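Local coordinates for protein packaging enzyme P4 (Pseudomonas phage phi13, PDB 4BLP) that probably hydrolyses nucleoside triphosphates as a hexameric RecA-like helicase motor that packages viral RNA into the capsid of a double-stranded RNA phage, at residues D[79-84]-D[106-111]; D[202-205]-D[209-212]. All blocks are in the same frame, centred on the assembly; numbering follows the deposited sequence.

Contact 1: D[79-84]-D[106-111]; sequences KDALST and IRAVVF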
loop_
_atom_site.group_PDB
_atom_site.type_symbol
_atom_site.label_atom_id
_atom_site.label_comp_id
_atom_site.label_asym_id
_atom_site.label_seq_id
_atom_site.Cartn_x
_atom_site.Cartn_y
_atom_site.Cartn_z
ATOM N N LYS D 79 -4.846 -14.738 -32.984
ATOM C CA LYS D 79 -4.496 -14.471 -34.385
ATOM C C LYS D 79 -5.532 -15.008 -35.365
ATOM O O LYS D 79 -5.665 -14.443 -36.449
ATOM C CB LYS D 79 -3.124 -15.121 -34.714
ATOM C CG LYS D 79 -2.000 -14.405 -33.954
ATOM C CD LYS D 79 -0.627 -15.029 -34.325
ATOM C CE LYS D 79 -0.397 -16.274 -33.506
ATOM N NZ LYS D 79 0.842 -16.993 -33.928
ATOM N N ASP D 80 -6.223 -16.122 -35.023
ATOM C CA ASP D 80 -7.194 -16.714 -35.936
ATOM C C ASP D 80 -8.514 -15.922 -35.901
ATOM O O ASP D 80 -9.136 -15.702 -36.966
ATOM C CB ASP D 80 -7.433 -18.190 -35.609
ATOM C CG ASP D 80 -6.266 -19.082 -35.970
ATOM O OD1 ASP D 80 -5.288 -18.567 -36.569
ATOM O OD2 ASP D 80 -6.318 -20.273 -35.634
ATOM N N ALA D 81 -8.950 -15.515 -34.694
ATOM C CA ALA D 81 -10.145 -14.652 -34.593
ATOM C C ALA D 81 -9.848 -13.336 -35.334
ATOM O O ALA D 81 -10.686 -12.849 -36.098
ATOM C CB ALA D 81 -10.495 -14.388 -33.129
ATOM N N LEU D 82 -8.609 -12.808 -35.171
ATOM C CA LEU D 82 -8.236 -11.576 -35.842
ATOM C C LEU D 82 -8.255 -11.722 -37.361
ATOM O O LEU D 82 -8.805 -10.854 -38.041
ATOM C CB LEU D 82 -6.838 -11.111 -35.381
ATOM C CG LEU D 82 -6.285 -9.900 -36.133
ATOM C CD1 LEU D 82 -7.190 -8.627 -35.911
ATOM C CD2 LEU D 82 -4.806 -9.625 -35.710
ATOM N N SER D 83 -7.571 -12.750 -37.897
ATOM C CA SER D 83 -7.488 -12.881 -39.354
ATOM C C SER D 83 -8.859 -13.160 -39.950
ATOM O O SER D 83 -9.194 -12.555 -40.978
ATOM C CB SER D 83 -6.469 -13.962 -39.746
ATOM O OG SER D 83 -6.928 -15.209 -39.265
ATOM N N THR D 84 -9.676 -14.016 -39.306
ATOM C CA THR D 84 -11.014 -14.357 -39.814
ATOM C C THR D 84 -11.919 -13.104 -39.859
ATOM O O THR D 84 -12.582 -12.837 -40.872
ATOM C CB THR D 84 -11.675 -15.449 -38.906
ATOM O OG1 THR D 84 -10.924 -16.636 -39.066
ATOM C CG2 THR D 84 -13.150 -15.758 -39.334
ATOM N N ILE D 106 -16.242 -9.882 -31.730
ATOM C CA ILE D 106 -15.008 -9.090 -31.587
ATOM C C ILE D 106 -14.371 -9.285 -30.186
ATOM O O ILE D 106 -13.156 -9.122 -30.049
ATOM C CB ILE D 106 -15.339 -7.613 -31.913
ATOM C CG1 ILE D 106 -15.553 -7.488 -33.463
ATOM C CG2 ILE D 106 -14.247 -6.623 -31.427
ATOM C CD1 ILE D 106 -16.329 -6.160 -33.899
ATOM N N ARG D 107 -15.143 -9.720 -29.191
ATOM C CA ARG D 107 -14.562 -10.016 -27.853
ATOM C C ARG D 107 -13.504 -11.134 -27.941
ATOM O O ARG D 107 -12.643 -11.220 -27.079
ATOM C CB ARG D 107 -15.678 -10.462 -26.898
ATOM C CG ARG D 107 -16.770 -9.397 -26.664
ATOM C CD ARG D 107 -17.916 -10.040 -25.873
ATOM N NE ARG D 107 -19.111 -9.204 -25.837
ATOM C CZ ARG D 107 -19.322 -8.239 -24.950
ATOM N NH1 ARG D 107 -18.422 -7.982 -24.008
ATOM N NH2 ARG D 107 -20.437 -7.523 -24.996
ATOM N N ALA D 108 -13.613 -12.010 -28.981
ATOM C CA ALA D 108 -12.666 -13.113 -29.179
ATOM C C ALA D 108 -11.279 -12.661 -29.660
ATOM O O ALA D 108 -10.305 -13.435 -29.577
ATOM C CB ALA D 108 -13.245 -14.090 -30.198
ATOM N N VAL D 109 -11.191 -11.451 -30.238
ATOM C CA VAL D 109 -9.951 -10.975 -30.856
ATOM C C VAL D 109 -8.933 -10.561 -29.781
ATOM O O VAL D 109 -7.775 -10.904 -29.899
ATOM C CB VAL D 109 -10.216 -9.809 -31.852
ATOM C CG1 VAL D 109 -8.887 -9.278 -32.450
ATOM C CG2 VAL D 109 -11.169 -10.248 -32.970
ATOM N N VAL D 110 -9.369 -9.741 -28.794
ATOM C CA VAL D 110 -8.499 -9.322 -27.672
ATOM C C VAL D 110 -9.350 -9.483 -26.447
ATOM O O VAL D 110 -10.494 -8.976 -26.425
ATOM C CB VAL D 110 -7.959 -7.871 -27.785
ATOM C CG1 VAL D 110 -7.159 -7.478 -26.522
ATOM C CG2 VAL D 110 -7.114 -7.681 -29.049
ATOM N N PHE D 111 -8.842 -10.178 -25.443
ATOM C CA PHE D 111 -9.640 -10.369 -24.236
ATOM C C PHE D 111 -8.756 -10.543 -23.034
ATOM O O PHE D 111 -7.567 -10.901 -23.166
ATOM C CB PHE D 111 -10.576 -11.610 -24.382
ATOM C CG PHE D 111 -9.851 -12.930 -24.641
ATOM C CD1 PHE D 111 -9.524 -13.323 -25.944
ATOM C CD2 PHE D 111 -9.463 -13.747 -23.584
ATOM C CE1 PHE D 111 -8.831 -14.523 -26.184
ATOM C CE2 PHE D 111 -8.749 -14.931 -23.811
ATOM C CZ PHE D 111 -8.442 -15.320 -25.118
#

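Contact 2: D[202-205]-D[209-212]; sequences LLAT and RVVI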
loop_
_atom_site.group_PDB
_atom_site.type_symbol
_atom_site.label_atom_id
_atom_site.label_comp_id
_atom_site.label_asym_id
_atom_site.label_seq_id
_atom_site.Cartn_x
_atom_site.Cartn_y
_atom_site.Cartn_z
ATOM N N LEU D 202 -8.180 -4.950 -35.898
ATOM C CA LEU D 202 -9.034 -5.344 -37.037
ATOM C C LEU D 202 -8.946 -4.333 -38.183
ATOM O O LEU D 202 -8.744 -4.724 -39.348
ATOM C CB LEU D 202 -10.492 -5.517 -36.573
ATOM C CG LEU D 202 -10.757 -6.825 -35.814
ATOM C CD1 LEU D 202 -12.079 -6.691 -34.956
ATOM C CD2 LEU D 202 -10.881 -7.976 -36.793
ATOM N N LEU D 203 -9.075 -3.053 -37.872
ATOM C CA LEU D 203 -8.991 -1.995 -38.876
ATOM C C LEU D 203 -7.613 -1.958 -39.540
ATOM O O LEU D 203 -7.533 -1.889 -40.747
ATOM C CB LEU D 203 -9.280 -0.644 -38.225
ATOM C CG LEU D 203 -10.762 -0.409 -37.902
ATOM C CD1 LEU D 203 -10.884 0.709 -36.922
ATOM C CD2 LEU D 203 -11.608 -0.137 -39.210
ATOM N N ALA D 204 -6.530 -2.045 -38.758
ATOM C CA ALA D 204 -5.177 -2.010 -39.337
ATOM C C ALA D 204 -4.927 -3.247 -40.214
ATOM O O ALA D 204 -4.343 -3.136 -41.308
ATOM C CB ALA D 204 -4.144 -1.913 -38.214
ATOM N N THR D 205 -5.406 -4.424 -39.771
ATOM C CA THR D 205 -5.247 -5.669 -40.546
ATOM C C THR D 205 -6.021 -5.541 -41.868
ATOM O O THR D 205 -5.566 -6.077 -42.911
ATOM C CB THR D 205 -5.694 -6.884 -39.701
ATOM O OG1 THR D 205 -4.826 -6.959 -38.550
ATOM C CG2 THR D 205 -5.596 -8.228 -40.458
ATOM N N ARG D 209 -5.704 3.157 -42.331
ATOM C CA ARG D 209 -4.799 3.972 -41.528
ATOM C C ARG D 209 -5.640 4.366 -40.341
ATOM O O ARG D 209 -6.554 5.182 -40.495
ATOM C CB ARG D 209 -4.267 5.219 -42.286
ATOM C CG ARG D 209 -3.479 6.182 -41.351
ATOM C CD ARG D 209 -2.230 5.545 -40.693
ATOM N NE ARG D 209 -1.284 5.081 -41.714
ATOM C CZ ARG D 209 -0.856 3.833 -41.844
ATOM N NH1 ARG D 209 -1.178 2.915 -40.936
ATOM N NH2 ARG D 209 -0.068 3.498 -42.857
ATOM N N VAL D 210 -5.357 3.770 -39.183
ATOM C CA VAL D 210 -6.185 3.984 -37.994
ATOM C C VAL D 210 -5.415 4.776 -36.956
ATOM O O VAL D 210 -4.244 4.494 -36.666
ATOM C CB VAL D 210 -6.739 2.619 -37.429
ATOM C CG1 VAL D 210 -5.663 1.555 -37.305
ATOM C CG2 VAL D 210 -7.462 2.797 -36.087
ATOM N N VAL D 211 -6.096 5.759 -36.380
ATOM C CA VAL D 211 -5.541 6.606 -35.312
ATOM C C VAL D 211 -6.402 6.391 -34.091
ATOM O O VAL D 211 -7.620 6.304 -34.224
ATOM C CB VAL D 211 -5.554 8.091 -35.780
ATOM C CG1 VAL D 211 -5.449 9.055 -34.591
ATOM C CG2 VAL D 211 -4.471 8.333 -36.852
ATOM N N ILE D 212 -5.790 6.336 -32.914
ATOM C CA ILE D 212 -6.528 6.180 -31.656
ATOM C C ILE D 212 -6.463 7.475 -30.872
ATOM O O ILE D 212 -5.384 7.917 -30.478
ATOM C CB ILE D 212 -6.017 4.992 -30.811
ATOM C CG1 ILE D 212 -6.139 3.682 -31.656
ATOM C CG2 ILE D 212 -6.827 4.869 -29.513
ATOM C CD1 ILE D 212 -4.918 2.823 -31.554
#

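Contact 1: D[79-84]-D[106-111]
Val109 lies against the first turn of helix 79-91 with both of its methyls, each meeting a different residue. Val109 CG1 comes within 3.9 Å of Leu82 CD1 and 4.0 Å of Leu82 CB, so it spans the root and one branch of that side chain. CG2 turns to the neighbouring residue, with Val109 CG2 4.2 Å from Ala81 CB and slightly nearer the Ala81 carbonyl. This split follows from the valine torsion: CG1 is anti to the backbone N (chi1 178°), which leaves CG2 anti to the carbonyl carbon. The two segments come closest at Ala81, whose CA is 5.2 Å from Val109 CA. Its methyl also meets Ala108, Ala81 CB standing 3.7 Å from Ala108 O and 4.0 Å from Ala108 CB. All four touching residues are buried, and the side-chain pairs between the segments are all apolar, with the Ala108 carbonyl oxygen also touching the Ala81 methyl.

The helix directly follows strand 73-78, and strand 110-111 is the third strand of the same small antiparallel sheet, next to 73-78; the packing therefore closes the helix start over the turn that leads into that edge strand. Asp78 ties the two together, its OD1 accepting from Ala81 N while its backbone bonds to Val109.

The other side of the helix is open: Asp80, Ser83 and Thr84 are exposed and do not touch 106-111. There Thr84 turns its hydroxyl back on its own helix, Thr84 OG1 donating to Asp80 O at 2.9 Å from the carbonyl face opposite to that used by Thr84 N.

Contact 2: D[202-205]-D[209-212]
Val210 is the hub here, offering one methyl to each of two consecutive helix residues. Val210 CG1 lies 3.9 Å from Ala204 CB and 4.0 Å from Ala204 N, close enough to rest on the helix backbone as well as on the methyl. Val210 CG2 meets a branch of the leucine, 4.1 Å from Leu203 CD1, and the two side chains run at about a right angle. The valine torsion sets this fork: with chi1 at 48°, CG1 sits between the backbone N and the carbonyl carbon, while CG2 is anti to the N. On the helix side, Leu203 has CG anti to its carbonyl carbon (chi1 -75°), from where CD1 extends to the valine.

Around these three side chains, Val170 and Ile172 touch both Leu203 and Val210, and Leu253 touches both Ala204 and Val210. At the strand entrance, Arg209 N donates to Asp169 OD2; Arg209 NH2 donates to Asn138 O, and NH1 bonds to a glycerol that is probably from the crystallisation liquor.

Helix 193-205 is the connecting helix of a beta-alpha-beta crossover from strand 187-189 to the parallel strand 210-213, with strand 170-173 between them in the large mixed sheet; strand 252-257 flanks 210-213 on its other side, and helix 79-91 lies against helix 193-205.

How the contacts relate
Helix 193-205 joins the two contacts: at its C-terminal end Leu203 and Ala204 serve contact 2, while Leu202 and Thr205 touch contact 1. The centres lie about 14 Å apart, yet the two contacts touch, with Leu202 CD2 3.8 Å from Leu82 O, and Leu202 CD1 3.9 Å from Ile106 CG1 and 4.2 Å from Val109 CG2. Thr205 OG1 adds a packing approach of 3.9 Å to Leu82 CD2. The small antiparallel sheet of contact 1 is thereby linked to the large sheet of contact 2 by packing through helices 79-91 and 193-205. That large sheet also contains strand 147-152, which leads into what is probably the P-loop of this NTPase family.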